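Local coordinates for Roadblock/LAMTOR2 domain-containing protein (Streptomyces avermitilis, PDB 3LEQ) that is of unknown function but has a Roadblock/LC7 domain, a small alpha/beta fold that in relatives often mediates protein-protein association, at residues V102-V105 with A106-N110. Residues are numbered along the deposited sequence; the frame is centred on the assembly and turned at random.
Sequences VGVV and AYQMN
The carbonyl oxygen of V104 sits at the edge of the Y107 ring, near its plane, and Y107 CB lies 3.4 Å from G103 O. With CG anti to the backbone N (chi1 168°), the ring then leads away from 102-105 along the exposed side of the helix. The Q108 side chain starts toward 102-105, with CG 3.4 Å from V104 O, then bends at chi2 so that the amide leads away, and OE1 is hydrogen-bonded by NH1 of R15, the last residue of helix 4-15. On the buried side V105 meets M109, a selenomethionine, with CG1 of the valine 3.8 Å from SE; the two side chains cross at a slant. Because M109 CG is anti to its carbonyl carbon, beside the backbone N (chi1 -63°), it runs beside V105 O, 3.2 Å away, and carries the selenium back toward the valine. Four i to i+4 backbone bonds join the two segments. A106 N reaches V102 O at 2.7 Å, Y107 N bonds to G103 O, and Q108 N and M109 N bond to the V104 and V105 oxygens, each at 2.9 Å. At the start of the helix, D101 OD2 accepts a weak hydrogen bond from V104 N. V105 and M109 both touch I82 of strand 80-85, and M109 also meets L92 and V94 of strand 90-96. This is the N-terminal part of alpha-helix 102-115, whose buried i, i+4 pair V105/M109 packs it onto the antiparallel sheet of the Roadblock/LC7 fold.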
ATOM      1  N   VAL A 102      -5.083  13.099  -1.133  1.00  9.15           N
ATOM      2  CA  VAL A 102      -4.601  12.275  -0.006  1.00  9.05           C
ATOM      3  C   VAL A 102      -5.709  11.860   0.956  1.00  8.41           C
ATOM      4  O   VAL A 102      -5.712  10.734   1.460  1.00  8.05           O
ATOM      5  CB  VAL A 102      -3.536  12.993   0.825  1.00  8.87           C
ATOM      6  CG1 VAL A 102      -3.025  12.080   1.933  1.00  9.96           C
ATOM      7  CG2 VAL A 102      -2.411  13.432  -0.032  1.00  9.85           C
ATOM      8  N   GLY A 103      -6.628  12.784   1.228  1.00  8.09           N
ATOM      9  CA  GLY A 103      -7.784  12.508   2.076  1.00  7.65           C
ATOM     10  C   GLY A 103      -8.636  11.367   1.564  1.00  7.42           C
ATOM     11  O   GLY A 103      -9.067  10.509   2.339  1.00  7.38           O
ATOM     12  N   VAL A 104      -8.873  11.343   0.259  1.00  7.38           N
ATOM     13  CA  VAL A 104      -9.638  10.259  -0.343  1.00  7.45           C
ATOM     14  C   VAL A 104      -8.878   8.937  -0.188  1.00  7.43           C
ATOM     15  O   VAL A 104      -9.426   7.939   0.276  1.00  6.74           O
ATOM     16  CB  VAL A 104      -9.988  10.559  -1.816  1.00  7.45           C
ATOM     17  CG1 VAL A 104     -10.529   9.320  -2.509  1.00  8.16           C
ATOM     18  CG2 VAL A 104     -10.997  11.703  -1.896  1.00  6.73           C
ATOM     19  N   VAL A 105      -7.605   8.941  -0.566  1.00  8.51           N
ATOM     20  CA  VAL A 105      -6.807   7.731  -0.480  1.00  8.01           C
ATOM     21  C   VAL A 105      -6.720   7.249   0.972  1.00  8.36           C
ATOM     22  O   VAL A 105      -6.915   6.064   1.231  1.00  9.31           O
ATOM     23  CB  VAL A 105      -5.405   7.933  -1.064  1.00  8.13           C
ATOM     24  CG1 VAL A 105      -4.587   6.671  -0.874  1.00  8.87           C
ATOM     25  CG2 VAL A 105      -5.496   8.259  -2.558  1.00  7.59           C
ATOM     26  N   ALA A 106      -6.438   8.143   1.916  1.00  9.21           N
ATOM     27  CA  ALA A 106      -6.346   7.716   3.314  1.00  9.85           C
ATOM     28  C   ALA A 106      -7.657   7.107   3.817  1.00 10.10           C
ATOM     29  O   ALA A 106      -7.630   6.123   4.544  1.00 10.67           O
ATOM     30  CB  ALA A 106      -5.884   8.841   4.212  1.00 10.15           C
ATOM     31  N   TYR A 107      -8.791   7.689   3.433  1.00 10.70           N
ATOM     32  CA  TYR A 107     -10.099   7.138   3.787  1.00 10.42           C
ATOM     33  C   TYR A 107     -10.269   5.740   3.198  1.00 10.03           C
ATOM     34  O   TYR A 107     -10.651   4.803   3.887  1.00 10.49           O
ATOM     35  CB  TYR A 107     -11.234   8.074   3.286  1.00  9.95           C
ATOM     36  CG  TYR A 107     -12.597   7.417   3.362  1.00  9.83           C
ATOM     37  CD1 TYR A 107     -13.307   7.377   4.561  1.00 10.51           C
ATOM     38  CD2 TYR A 107     -13.154   6.788   2.239  1.00 11.19           C
ATOM     39  CE1 TYR A 107     -14.557   6.752   4.631  1.00 11.07           C
ATOM     40  CE2 TYR A 107     -14.395   6.148   2.304  1.00  9.00           C
ATOM     41  CZ  TYR A 107     -15.087   6.140   3.498  1.00 11.36           C
ATOM     42  OH  TYR A 107     -16.315   5.508   3.544  1.00  9.90           O
ATOM     43  N   GLN A 108      -9.963   5.585   1.921  1.00  9.51           N
ATOM     44  CA  GLN A 108     -10.054   4.259   1.274  1.00 10.35           C
ATOM     45  C   GLN A 108      -9.168   3.193   1.945  1.00 10.53           C
ATOM     46  O   GLN A 108      -9.600   2.033   2.137  1.00 10.90           O
ATOM     47  CB  GLN A 108      -9.723   4.351  -0.227  1.00  9.97           C
ATOM     48  CG  GLN A 108     -10.784   5.086  -1.041  1.00 12.80           C
ATOM     49  CD  GLN A 108     -12.065   4.293  -1.202  1.00 15.66           C
ATOM     50  OE1 GLN A 108     -12.116   3.089  -0.940  1.00 18.21           O
ATOM     51  NE2 GLN A 108     -13.111   4.967  -1.658  1.00 15.37           N
HETATM   52  N   MSE A 109      -7.927   3.576   2.281  1.00 10.08           N
HETATM   53  CA  MSE A 109      -7.014   2.668   2.978  1.00  9.20           C
HETATM   54  C   MSE A 109      -7.554   2.308   4.362  1.00  9.33           C
HETATM   55  O   MSE A 109      -7.502   1.159   4.763  1.00  7.95           O
HETATM   56  CB  MSE A 109      -5.630   3.299   3.105  1.00  9.61           C
HETATM   57  CG  MSE A 109      -4.974   3.560   1.770  1.00  9.32           C
HETATM   58 SE   MSE A 109      -3.284   4.499   1.959  1.00 17.23          SE
HETATM   59  CE  MSE A 109      -2.199   3.151   2.858  1.00  7.17           C
ATOM     60  N   ASN A 110      -8.076   3.299   5.077  1.00  9.25           N
ATOM     61  CA  ASN A 110      -8.637   3.074   6.417  1.00 10.64           C
ATOM     62  C   ASN A 110      -9.840   2.108   6.353  1.00  9.88           C
ATOM     63  O   ASN A 110      -9.975   1.225   7.194  1.00 10.31           O
ATOM     64  CB  ASN A 110      -9.037   4.410   7.076  1.00 11.43           C
ATOM     65  CG  ASN A 110      -7.832   5.212   7.607  1.00 14.86           C
ATOM     66  OD1 ASN A 110      -6.748   4.673   7.836  1.00 15.88           O
ATOM     67  ND2 ASN A 110      -8.033   6.519   7.804  1.00 18.04           N
TER